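Local coordinates for protein digeranylgeranylglycerophospholipid reductase (Sulfolobus acidocaldarius, PDB 4OPC) that reduces the double bonds of the geranylgeranyl chains of archaeal phospholipids, using FAD, to give the saturated phytanyl chains of the membrane lipids, at residues A51-K54 / A55-D58; K314-L317 / S318-T322; I363-G366 / M367-I371; K393-R396 / V397-G400; S436-R439 / E440-V444. One frame throughout, in Å; residues are numbered along the deposited sequence.

Contact 1 (A51-K54 / A55-D58); sequences AVSK and AHFD. With PGT ((1S)-2-{[{[(2R)-2,3-dihydroxypropyl]oxy}(hydroxy)phosphoryl]oxy}-1-[(palmitoyloxy)methyl]ethyl stearate), chain C.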
# COMPACT_ATOMS: atom_id res chain seq x y z
N ALA A 51 -8.23 5.95 -5.33
CA ALA A 51 -8.23 7.18 -4.53
C ALA A 51 -6.86 7.47 -3.95
O ALA A 51 -6.28 6.62 -3.27
CB ALA A 51 -9.25 7.06 -3.42
N VAL A 52 -6.33 8.67 -4.20
CA VAL A 52 -4.99 9.02 -3.71
C VAL A 52 -4.98 10.47 -3.20
O VAL A 52 -5.53 11.36 -3.84
CB VAL A 52 -3.90 8.88 -4.81
CG1 VAL A 52 -2.50 9.04 -4.20
CG2 VAL A 52 -4.01 7.55 -5.54
N SER A 53 -4.33 10.69 -2.07
CA SER A 53 -4.22 12.02 -1.48
C SER A 53 -3.39 12.97 -2.35
O SER A 53 -2.37 12.58 -2.91
CB SER A 53 -3.58 11.91 -0.10
OG SER A 53 -3.24 13.18 0.43
N LYS A 54 -3.84 14.22 -2.46
CA LYS A 54 -3.11 15.23 -3.21
C LYS A 54 -1.74 15.48 -2.60
O LYS A 54 -0.78 15.76 -3.32
CB LYS A 54 -3.94 16.51 -3.26
CG LYS A 54 -3.26 17.70 -3.92
CD LYS A 54 -4.22 18.88 -3.92
CE LYS A 54 -3.53 20.20 -4.25
NZ LYS A 54 -2.53 20.61 -3.23
N ALA A 55 -1.65 15.37 -1.28
CA ALA A 55 -0.42 15.65 -0.55
C ALA A 55 0.77 14.83 -1.06
O ALA A 55 1.89 15.32 -1.05
CB ALA A 55 -0.62 15.43 0.95
N HIS A 56 0.53 13.60 -1.50
CA HIS A 56 1.62 12.77 -2.00
C HIS A 56 2.24 13.36 -3.25
O HIS A 56 3.47 13.38 -3.40
CB HIS A 56 1.15 11.34 -2.26
CG HIS A 56 0.88 10.57 -1.01
ND1 HIS A 56 1.85 10.32 -0.07
CD2 HIS A 56 -0.25 9.98 -0.55
CE1 HIS A 56 1.33 9.61 0.92
NE2 HIS A 56 0.06 9.39 0.65
N PHE A 57 1.41 13.86 -4.15
CA PHE A 57 1.91 14.48 -5.36
C PHE A 57 2.64 15.76 -4.99
O PHE A 57 3.69 16.06 -5.55
CB PHE A 57 0.78 14.74 -6.35
CG PHE A 57 0.06 13.50 -6.78
CD1 PHE A 57 -1.01 13.02 -6.03
CD2 PHE A 57 0.46 12.79 -7.89
CE1 PHE A 57 -1.67 11.87 -6.39
CE2 PHE A 57 -0.20 11.63 -8.26
CZ PHE A 57 -1.27 11.17 -7.51
N ASP A 58 2.10 16.50 -4.02
CA ASP A 58 2.69 17.77 -3.61
C ASP A 58 4.05 17.62 -2.94
O ASP A 58 4.91 18.49 -3.06
CB ASP A 58 1.74 18.54 -2.69
CG ASP A 58 0.53 19.10 -3.43
OD1 ASP A 58 0.62 19.28 -4.66
OD2 ASP A 58 -0.49 19.36 -2.78
C48 PGT C . -8.96 -2.80 8.56
C47 PGT C . -7.61 -3.13 7.95
C46 PGT C . -7.81 -3.53 6.50
C45 PGT C . -8.53 -2.42 5.77
C44 PGT C . -8.20 -2.45 4.29
C43 PGT C . -9.37 -3.00 3.51
C42 PGT C . -8.95 -3.18 2.07
C41 PGT C . -8.71 -1.80 1.49
C40 PGT C . -8.93 -1.82 -0.01
C39 PGT C . -9.38 -0.43 -0.40
C38 PGT C . -8.35 0.58 0.03
C37 PGT C . -8.89 1.96 -0.21
C36 PGT C . -7.81 2.96 0.12
C35 PGT C . -8.37 4.35 0.23
C34 PGT C . -7.24 5.32 0.51
C33 PGT C . -7.76 6.68 0.94
C32 PGT C . -6.89 7.79 0.39
C31 PGT C . -5.62 8.00 1.20
O31 PGT C . -4.56 7.98 0.62
O2 PGT C . -5.65 8.21 2.60
C2 PGT C . -5.51 9.54 3.06
C1 PGT C . -4.07 10.02 3.10
O3P PGT C . -3.12 9.24 2.41
P PGT C . -1.96 8.55 3.25
O1P PGT C . -2.64 8.04 4.50
O2P PGT C . -1.31 7.41 2.49
O4P PGT C . -0.81 9.57 3.68
C4 PGT C . -0.97 10.98 3.60
C5 PGT C . 0.22 11.69 4.19
O5 PGT C . 0.80 12.53 3.21
C6 PGT C . 1.24 10.67 4.66
O6 PGT C . 2.36 10.65 3.81
C3 PGT C . -5.99 9.70 4.50
O3 PGT C . -7.37 9.48 4.66
C11 PGT C . -7.68 8.89 5.90
O11 PGT C . -7.15 9.31 6.91
C12 PGT C . -8.65 7.74 5.97
C13 PGT C . -9.19 7.58 7.38
C14 PGT C . -10.14 6.40 7.41
C15 PGT C . -9.43 5.17 7.93
C16 PGT C . -10.42 4.03 8.09
C17 PGT C . -10.26 3.45 9.48
C18 PGT C . -11.41 2.53 9.81
C19 PGT C . -11.40 2.20 11.29
C20 PGT C . -11.80 3.41 12.11
C21 PGT C . -13.02 3.07 12.95
C22 PGT C . -12.99 3.83 14.26
C23 PGT C . -13.80 3.07 15.29
C24 PGT C . -13.57 3.65 16.67
C25 PGT C . -13.14 2.54 17.62
C26 PGT C . -11.85 2.93 18.30
O HOH W 1 -3.90 15.99 0.50
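Val-52 CG1 meets Phe-57 CE1 at 3.7 Å, the two side chains crossing at about a right angle where strand 51-53 runs into helix 54-60. This is the tight, buried side. The edge of the Phe-57 ring carries CD1 to 3.4 Å from Ser-53 O, and the ring packs edge-to-face with Phe-95 of strand 87-97 while Met-306 of helix 302-322 also touches it. Backbone bonds fix the turn: Asp-58 N reaches Lys-54 O at 3.1 Å, whereas His-56 N to Ser-53 O is a weak bond. The imidazole of His-56, its CG anti to the carbonyl carbon (chi1 -72°), points NE2 at the bound phospholipid PGT. NE2 donates to phosphate O2P at 3.0 Å with an N-H...O angle of 160°, the oxygen lying in the ring plane, and PGT O5 sits over one face. With an alanine in place of His-56, O2P would probably lose this donor and the glycerol head group the ring it rests against. The outer side is looser. One water lies 2.9 Å from both Ser-53 OG and Ala-55 N, accepting from the amide. Lys-54, extended until a bend at chi4, forms a salt bridge to Asp-58 OD2, although the modelled separation is too short to be taken literally. Ala-51 O accepts from N3 of the reduced flavin, and Tyr-341 and His-298 also bond the lipid, so this strand-to-helix turn lines the pocket where flavin and phospholipid head group are both bound, the substrate site of a geranylgeranyl reductase.

Contact 2 (K314-L317 / S318-T322); sequences KAIL and SAFET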
# COMPACT_ATOMS: atom_id res chain seq x y z
N LYS A 314 16.48 7.97 -4.45
CA LYS A 314 17.47 8.67 -3.62
C LYS A 314 18.62 7.75 -3.22
O LYS A 314 19.79 8.14 -3.29
CB LYS A 314 16.80 9.22 -2.36
CG LYS A 314 16.21 10.60 -2.52
CD LYS A 314 15.68 11.11 -1.18
CE LYS A 314 16.72 10.98 -0.08
NZ LYS A 314 16.29 11.65 1.18
N ALA A 315 18.29 6.53 -2.80
CA ALA A 315 19.29 5.57 -2.35
C ALA A 315 20.19 5.15 -3.51
O ALA A 315 21.41 4.99 -3.34
CB ALA A 315 18.60 4.36 -1.74
N ILE A 316 19.60 4.97 -4.68
CA ILE A 316 20.35 4.55 -5.85
C ILE A 316 21.32 5.64 -6.30
O ILE A 316 22.48 5.35 -6.60
CB ILE A 316 19.39 4.14 -6.98
CG1 ILE A 316 18.76 2.80 -6.61
CG2 ILE A 316 20.11 4.04 -8.32
CD1 ILE A 316 17.56 2.44 -7.45
N LEU A 317 20.86 6.89 -6.30
CA LEU A 317 21.75 7.99 -6.65
C LEU A 317 22.93 8.07 -5.69
O LEU A 317 24.06 8.31 -6.12
CB LEU A 317 20.98 9.31 -6.73
CG LEU A 317 19.95 9.35 -7.86
CD1 LEU A 317 19.05 10.57 -7.75
CD2 LEU A 317 20.62 9.27 -9.23
N SER A 318 22.70 7.84 -4.41
CA SER A 318 23.80 7.82 -3.45
C SER A 318 24.77 6.68 -3.72
O SER A 318 25.99 6.86 -3.67
CB SER A 318 23.26 7.76 -2.02
OG SER A 318 22.56 8.95 -1.72
N ALA A 319 24.23 5.50 -4.03
CA ALA A 319 25.06 4.34 -4.32
C ALA A 319 25.96 4.56 -5.53
O ALA A 319 27.10 4.07 -5.57
CB ALA A 319 24.20 3.10 -4.51
N PHE A 320 25.46 5.28 -6.54
CA PHE A 320 26.30 5.60 -7.69
C PHE A 320 27.42 6.58 -7.35
O PHE A 320 28.45 6.60 -8.01
CB PHE A 320 25.45 6.04 -8.90
CG PHE A 320 24.96 4.88 -9.72
CD1 PHE A 320 25.78 4.29 -10.66
CD2 PHE A 320 23.70 4.36 -9.52
CE1 PHE A 320 25.35 3.19 -11.40
CE2 PHE A 320 23.26 3.26 -10.24
CZ PHE A 320 24.09 2.68 -11.19
N GLU A 321 27.23 7.36 -6.29
CA GLU A 321 28.27 8.27 -5.80
C GLU A 321 29.39 7.54 -5.07
O GLU A 321 30.55 7.92 -5.16
CB GLU A 321 27.68 9.27 -4.80
CG GLU A 321 26.64 10.21 -5.34
CD GLU A 321 26.08 11.11 -4.25
OE1 GLU A 321 26.57 11.03 -3.10
OE2 GLU A 321 25.16 11.90 -4.54
N THR A 322 29.02 6.51 -4.31
CA THR A 322 29.99 5.78 -3.50
C THR A 322 30.56 4.59 -4.24
O THR A 322 31.65 4.11 -3.91
CB THR A 322 29.36 5.26 -2.19
OG1 THR A 322 28.26 4.39 -2.51
CG2 THR A 322 28.84 6.41 -1.34
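The last turns of helix 302-322, which packs on the largely parallel Rossmann-type sheet of this flavoprotein, hold Ile-316 and Phe-320 one turn apart on the sheet-facing side. Their side chains run side by side and point the same way. Ile-316 CG2 lies at the edge of the Phe-320 ring, in its plane, 3.8 Å from CE2. With CG1 beside the backbone N (chi1 -73°), the CG2 methyl falls anti to that N, alongside the ring of the following turn. The same ring edge faces the backbone, with CD2 3.3 Å from Ile-316 O. That oxygen is also the acceptor of Phe-320 N at 3.0 Å, so the amide bond and the ring edge meet at one carbonyl. Ser-318 N to Lys-314 O (3.1 Å) and Ala-319 N to Ala-315 O (2.9 Å) continue the alpha-helical ladder. At the next rung Glu-321 N reaches Leu-317 O only weakly, at 3.3 Å, while Glu-321 CG comes equally near that oxygen. Just beyond, Thr-322 OG1 bonds Asp-324 N as the chain leaves the helix. Ile-316 rests on Val-9, Val-153, Val-155 and Ile-285, and Phe-320 on Val-9 and, edge-to-face, on Phe-325. A helix packed through such side chains on parallel strands 9-12, 153-156 and 284-286 is the layered helix-on-sheet packing of the FAD-binding Rossmann fold.

Contact 3 (I363-G366 / M367-I371); sequences INYG and MKKKI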
# COMPACT_ATOMS: atom_id res chain seq x y z
N ILE A 363 -17.98 -1.09 17.55
CA ILE A 363 -17.77 0.02 16.63
C ILE A 363 -18.96 0.98 16.65
O ILE A 363 -18.78 2.20 16.72
CB ILE A 363 -17.49 -0.50 15.22
CG1 ILE A 363 -16.28 -1.43 15.27
CG2 ILE A 363 -17.26 0.67 14.26
CD1 ILE A 363 -16.14 -2.36 14.06
N ASN A 364 -20.17 0.44 16.63
CA ASN A 364 -21.36 1.28 16.76
C ASN A 364 -21.33 2.13 18.02
O ASN A 364 -21.64 3.32 17.99
CB ASN A 364 -22.64 0.43 16.76
CG ASN A 364 -22.97 -0.13 15.39
OD1 ASN A 364 -22.65 0.48 14.37
ND2 ASN A 364 -23.61 -1.28 15.36
N TYR A 365 -20.99 1.50 19.14
CA TYR A 365 -20.95 2.18 20.43
C TYR A 365 -19.87 3.25 20.46
O TYR A 365 -20.13 4.39 20.86
CB TYR A 365 -20.71 1.15 21.53
CG TYR A 365 -20.76 1.71 22.92
CD1 TYR A 365 -21.97 1.90 23.56
CD2 TYR A 365 -19.59 2.03 23.60
CE1 TYR A 365 -22.03 2.40 24.85
CE2 TYR A 365 -19.64 2.53 24.89
CZ TYR A 365 -20.86 2.72 25.50
OH TYR A 365 -20.91 3.21 26.79
N GLY A 366 -18.66 2.87 20.05
CA GLY A 366 -17.53 3.78 20.08
C GLY A 366 -17.74 4.99 19.18
O GLY A 366 -17.41 6.11 19.55
N MET A 367 -18.31 4.77 18.00
CA MET A 367 -18.58 5.88 17.09
C MET A 367 -19.70 6.77 17.61
O MET A 367 -19.58 8.00 17.61
CB MET A 367 -18.87 5.38 15.69
CG MET A 367 -17.63 4.78 15.03
SD MET A 367 -17.84 4.35 13.29
CE MET A 367 -18.07 5.98 12.57
N LYS A 368 -20.79 6.16 18.07
CA LYS A 368 -21.91 6.95 18.57
C LYS A 368 -21.54 7.78 19.79
O LYS A 368 -21.96 8.94 19.92
CB LYS A 368 -23.12 6.06 18.88
CG LYS A 368 -24.29 6.83 19.49
CD LYS A 368 -25.58 6.02 19.46
CE LYS A 368 -26.11 5.88 18.04
NZ LYS A 368 -27.40 5.13 18.02
N LYS A 369 -20.74 7.20 20.68
CA LYS A 369 -20.36 7.87 21.92
C LYS A 369 -19.16 8.80 21.73
O LYS A 369 -18.71 9.42 22.70
CB LYS A 369 -20.03 6.86 23.02
CG LYS A 369 -21.19 5.97 23.43
CD LYS A 369 -22.14 6.67 24.39
CE LYS A 369 -23.24 5.73 24.85
NZ LYS A 369 -24.18 6.36 25.82
N LYS A 370 -18.64 8.88 20.51
CA LYS A 370 -17.49 9.72 20.21
C LYS A 370 -16.28 9.36 21.07
O LYS A 370 -15.68 10.22 21.72
CB LYS A 370 -17.83 11.21 20.38
CG LYS A 370 -18.71 11.76 19.27
CD LYS A 370 -18.04 11.58 17.92
CE LYS A 370 -16.69 12.28 17.85
NZ LYS A 370 -15.91 11.85 16.66
N ILE A 371 -15.95 8.07 21.09
CA ILE A 371 -14.83 7.54 21.86
C ILE A 371 -13.55 8.33 21.59
O ILE A 371 -12.77 8.62 22.50
CB ILE A 371 -14.66 6.01 21.58
CG1 ILE A 371 -13.63 5.38 22.51
CG2 ILE A 371 -14.35 5.73 20.10
CD1 ILE A 371 -13.56 3.87 22.40
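Lys-369 folds back along the face of Tyr-365 one helical turn before it. Its CB starts 3.3 Å from Tyr-365 O, the carbonyl that also receives Lys-369 N. CG stands over the centre of the tyrosine ring, 3.9 Å from the centroid and 10° off the ring normal, a CH-pi contact. A bend at chi2 (-80°) then carries CD over toward the CE1 side, CE comes down 3.5 Å from Tyr-365 CE1, and NZ at the tip runs on past the rim of the ring without touching it. The aromatic group is there to be met because its CG is anti to the backbone N. Just after Lys-369 the chain leaves helix 360-368 in a Schellman motif. Lys-370 takes a positive phi, its N returns to Met-367 O at 3.2 Å, and Ile-371 N reaches back to Gly-366 O at 2.9 Å in a nearly straight bond (175°). Ile-371 is folded closely over Gly-366: its CG2 lies 3.1 Å from Gly-366 O, and a CB on the glycine would press on that same methyl. On another side of the helix Ile-363 and Met-367 run side by side, CG2 to SD at 3.8 Å. Lys-368 NZ bonds Gln-85 OE1, and Lys-370 makes a cation-pi contact with Trp-88 while its NZ bonds Ile-372 O. The Ile-371 side chain comes to about 4 Å from the bound lipid PGT.

Contact 4 (K393-R396 / V397-G400); sequences KAMR and VISG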
# COMPACT_ATOMS: atom_id res chain seq x y z
N LYS A 393 -9.14 9.81 27.67
CA LYS A 393 -10.47 10.37 27.43
C LYS A 393 -11.42 9.31 26.90
O LYS A 393 -12.58 9.23 27.32
CB LYS A 393 -10.38 11.56 26.47
CG LYS A 393 -11.72 12.11 26.01
CD LYS A 393 -12.57 12.59 27.17
CE LYS A 393 -13.88 13.17 26.68
NZ LYS A 393 -13.67 14.35 25.80
N ALA A 394 -10.93 8.51 25.96
CA ALA A 394 -11.71 7.41 25.39
C ALA A 394 -12.18 6.45 26.48
O ALA A 394 -13.34 6.00 26.48
CB ALA A 394 -10.87 6.67 24.37
N MET A 395 -11.29 6.12 27.41
CA MET A 395 -11.64 5.19 28.47
C MET A 395 -12.70 5.75 29.40
O MET A 395 -13.57 5.03 29.89
CB MET A 395 -10.39 4.75 29.24
CG MET A 395 -9.37 4.02 28.36
SD MET A 395 -9.95 2.49 27.58
CE MET A 395 -10.71 3.07 26.06
N ARG A 396 -12.64 7.05 29.64
CA ARG A 396 -13.69 7.70 30.41
C ARG A 396 -15.02 7.66 29.65
O ARG A 396 -16.08 7.45 30.23
CB ARG A 396 -13.31 9.13 30.78
CG ARG A 396 -14.42 9.92 31.46
CD ARG A 396 -13.94 11.23 32.03
NE ARG A 396 -13.21 11.06 33.28
CZ ARG A 396 -12.70 12.06 33.99
NH1 ARG A 396 -12.82 13.30 33.55
NH2 ARG A 396 -12.06 11.82 35.13
N VAL A 397 -14.97 7.86 28.33
CA VAL A 397 -16.18 7.87 27.52
C VAL A 397 -16.93 6.54 27.58
O VAL A 397 -18.17 6.52 27.64
CB VAL A 397 -15.85 8.25 26.06
CG1 VAL A 397 -17.01 7.90 25.12
CG2 VAL A 397 -15.52 9.73 25.97
N ILE A 398 -16.20 5.43 27.60
CA ILE A 398 -16.84 4.12 27.54
C ILE A 398 -17.01 3.49 28.92
O ILE A 398 -17.39 2.33 29.02
CB ILE A 398 -16.08 3.14 26.63
CG1 ILE A 398 -14.69 2.83 27.19
CG2 ILE A 398 -15.98 3.70 25.20
CD1 ILE A 398 -14.01 1.66 26.52
N SER A 399 -16.76 4.27 29.97
CA SER A 399 -16.68 3.73 31.32
C SER A 399 -18.04 3.23 31.82
O SER A 399 -18.11 2.51 32.82
CB SER A 399 -16.08 4.75 32.30
OG SER A 399 -16.91 5.89 32.45
N GLY A 400 -19.10 3.60 31.11
CA GLY A 400 -20.44 3.17 31.46
C GLY A 400 -20.88 1.91 30.74
O GLY A 400 -21.97 1.40 31.00
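Met-395 and Ile-398 lie side by side and point the same way, their ends meeting at Met-395 CE and Ile-398 CD1, 3.6 Å apart. The methionine gets there by bending at chi2 and chi3, which curls its methyl back toward the isoleucine three residues on. Ile-398 holds CG1 in the crowded position between backbone N and carbonyl carbon (chi1 65°), a torsion that folds CG1 back over the helix end, 3.5 Å from Ala-394 O. Lys-393 and Val-397 are set differently: their side chains cross obliquely, with Lys-393 CE 3.9 Å from Val-397 CG2. Two alpha-helical bonds remain here, Val-397 N to Lys-393 O and Ile-398 N to Ala-394 O. Past them Arg-396 O is gripped twice by Ser-399, from one face of the carbonyl plane. Ser-399 OG donates to it at 2.8 Å, tilted moderately from the plane, while Ser-399 N comes at 3.3 Å from well above it. This serine ties the carbonyl end of helix 388-397 to the loop that leaves it. Around the helix end, Ala-394 and Met-395 rest on Leu-410 of helix 410-425, Ile-398 touches Phe-408, and Lys-369 and Ile-371 beyond helix 360-368 pack against Val-397, Ala-394 and Ile-398.

Contact 5 (S436-R439 / E440-V444); sequences SWRR and EVDNV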
# COMPACT_ATOMS: atom_id res chain seq x y z
N SER A 436 18.87 -8.38 15.39
CA SER A 436 18.48 -8.12 16.77
C SER A 436 17.29 -7.17 16.83
O SER A 436 16.40 -7.34 17.66
CB SER A 436 19.66 -7.61 17.60
OG SER A 436 20.19 -6.41 17.06
N TRP A 437 17.27 -6.18 15.95
CA TRP A 437 16.16 -5.24 15.89
C TRP A 437 14.87 -5.93 15.45
O TRP A 437 13.81 -5.75 16.07
CB TRP A 437 16.51 -4.09 14.95
CG TRP A 437 15.39 -3.13 14.68
CD1 TRP A 437 15.05 -2.04 15.44
CD2 TRP A 437 14.47 -3.17 13.59
NE1 TRP A 437 13.97 -1.40 14.87
CE2 TRP A 437 13.60 -2.07 13.74
CE3 TRP A 437 14.32 -4.01 12.49
CZ2 TRP A 437 12.57 -1.81 12.83
CZ3 TRP A 437 13.30 -3.75 11.60
CH2 TRP A 437 12.44 -2.66 11.77
N ARG A 438 14.96 -6.74 14.40
CA ARG A 438 13.81 -7.51 13.91
C ARG A 438 13.21 -8.38 15.02
O ARG A 438 11.98 -8.48 15.14
CB ARG A 438 14.22 -8.36 12.70
CG ARG A 438 13.11 -9.23 12.13
CD ARG A 438 13.62 -10.00 10.90
NE ARG A 438 14.74 -10.86 11.25
CZ ARG A 438 15.89 -10.94 10.58
NH1 ARG A 438 16.08 -10.23 9.48
NH2 ARG A 438 16.84 -11.76 11.00
N ARG A 439 14.06 -9.01 15.82
CA ARG A 439 13.57 -9.86 16.90
C ARG A 439 12.83 -9.03 17.95
O ARG A 439 11.82 -9.48 18.50
CB ARG A 439 14.70 -10.70 17.50
CG ARG A 439 15.26 -11.74 16.53
CD ARG A 439 16.27 -12.68 17.18
NE ARG A 439 17.55 -12.03 17.44
CZ ARG A 439 18.56 -11.98 16.58
NH1 ARG A 439 18.43 -12.51 15.37
NH2 ARG A 439 19.69 -11.37 16.91
N GLU A 440 13.31 -7.82 18.21
CA GLU A 440 12.60 -6.92 19.12
C GLU A 440 11.21 -6.59 18.59
O GLU A 440 10.23 -6.58 19.35
CB GLU A 440 13.37 -5.62 19.33
CG GLU A 440 14.63 -5.73 20.16
CD GLU A 440 15.21 -4.37 20.45
OE1 GLU A 440 16.08 -3.91 19.68
OE2 GLU A 440 14.79 -3.74 21.45
N VAL A 441 11.11 -6.30 17.30
CA VAL A 441 9.83 -5.95 16.71
C VAL A 441 8.88 -7.14 16.75
O VAL A 441 7.72 -7.02 17.14
CB VAL A 441 9.99 -5.46 15.25
CG1 VAL A 441 8.62 -5.21 14.63
CG2 VAL A 441 10.83 -4.19 15.21
N ASP A 442 9.39 -8.31 16.36
CA ASP A 442 8.61 -9.54 16.40
C ASP A 442 8.09 -9.81 17.80
O ASP A 442 6.93 -10.21 17.96
CB ASP A 442 9.44 -10.74 15.91
CG ASP A 442 9.61 -10.75 14.39
OD1 ASP A 442 8.78 -10.15 13.69
OD2 ASP A 442 10.58 -11.38 13.91
N ASN A 443 8.92 -9.59 18.81
CA ASN A 443 8.48 -9.79 20.19
C ASN A 443 7.33 -8.85 20.59
O ASN A 443 6.37 -9.28 21.24
CB ASN A 443 9.64 -9.68 21.18
CG ASN A 443 10.61 -10.84 21.07
OD1 ASN A 443 10.29 -11.87 20.49
ND2 ASN A 443 11.80 -10.68 21.65
N VAL A 444 7.41 -7.59 20.18
CA VAL A 444 6.34 -6.64 20.45
C VAL A 444 5.03 -7.13 19.83
O VAL A 444 3.98 -7.11 20.45
CB VAL A 444 6.68 -5.23 19.93
CG1 VAL A 444 5.46 -4.32 19.97
CG2 VAL A 444 7.83 -4.63 20.72
O HOH W 2 18.60 -4.36 18.53
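Asp-442 N donates to Arg-438 O at 2.9 Å and 171°, a nearly straight rung of the C-terminal helix 434-452, which packs on helix 410-425. The matching rungs are Val-441 N to Trp-437 O and Glu-440 N to Ser-436 O. Trp-437 and Val-441 carry the apolar side. The indole has CG anti to the backbone N (chi1 174°), which leaves a face turned to the next turn, and Val-441 CG2 comes over it, 3.9 Å from the centroid of the six-membered ring and 16° off its normal, in a CH-pi contact. Displaced toward the rim, the methyl is nearest to CE2 and CZ2, both at 3.8 Å. Trp-437 NE1 bonds Leu-423 O, and Tyr-424 and Tyr-427 meet the indole edge-to-face. A leucine in place of Trp-437 would probably leave Leu-423 O without this donor, Val-441 CG2 without the ring face beneath it and the two tyrosines without their aromatic partner. On another side of the helix, Arg-438 and Asp-442 run alongside each other, CG 3.8 Å from OD2, but their charged ends do not touch: NE stays 5.0 Å from OD2, and Asp-442 OD1 is taken by Tyr-277 OH. Ser-436 and Glu-440 are bridged by a water that lies 3.0 Å from Ser-436 OG and donates to Glu-440 OE1 at 2.8 Å.

The five contacts follow in series along one chain and are all local, four within or at the end of a helix and contact 1 where a strand runs into a helix. Contact 1, at the lipid pocket and flavin, lies about 26 Å between centres from contact 2 on helix 302-322, whose residues Lys-302, Met-306 and Ile-307 touch contact 1. Contacts 3 and 4 do meet, centres about 10 Å apart: Ile-371 CD1 packs on Ile-398 CG2 at 3.7 Å, joining the ends of helices 360-368 and 388-397. Helix 410-425 receives side chains from both contact 4 and contact 5, though their centres lie about 32 Å apart. The later helices thus link the distal lipid-chain region to the C-terminal helix.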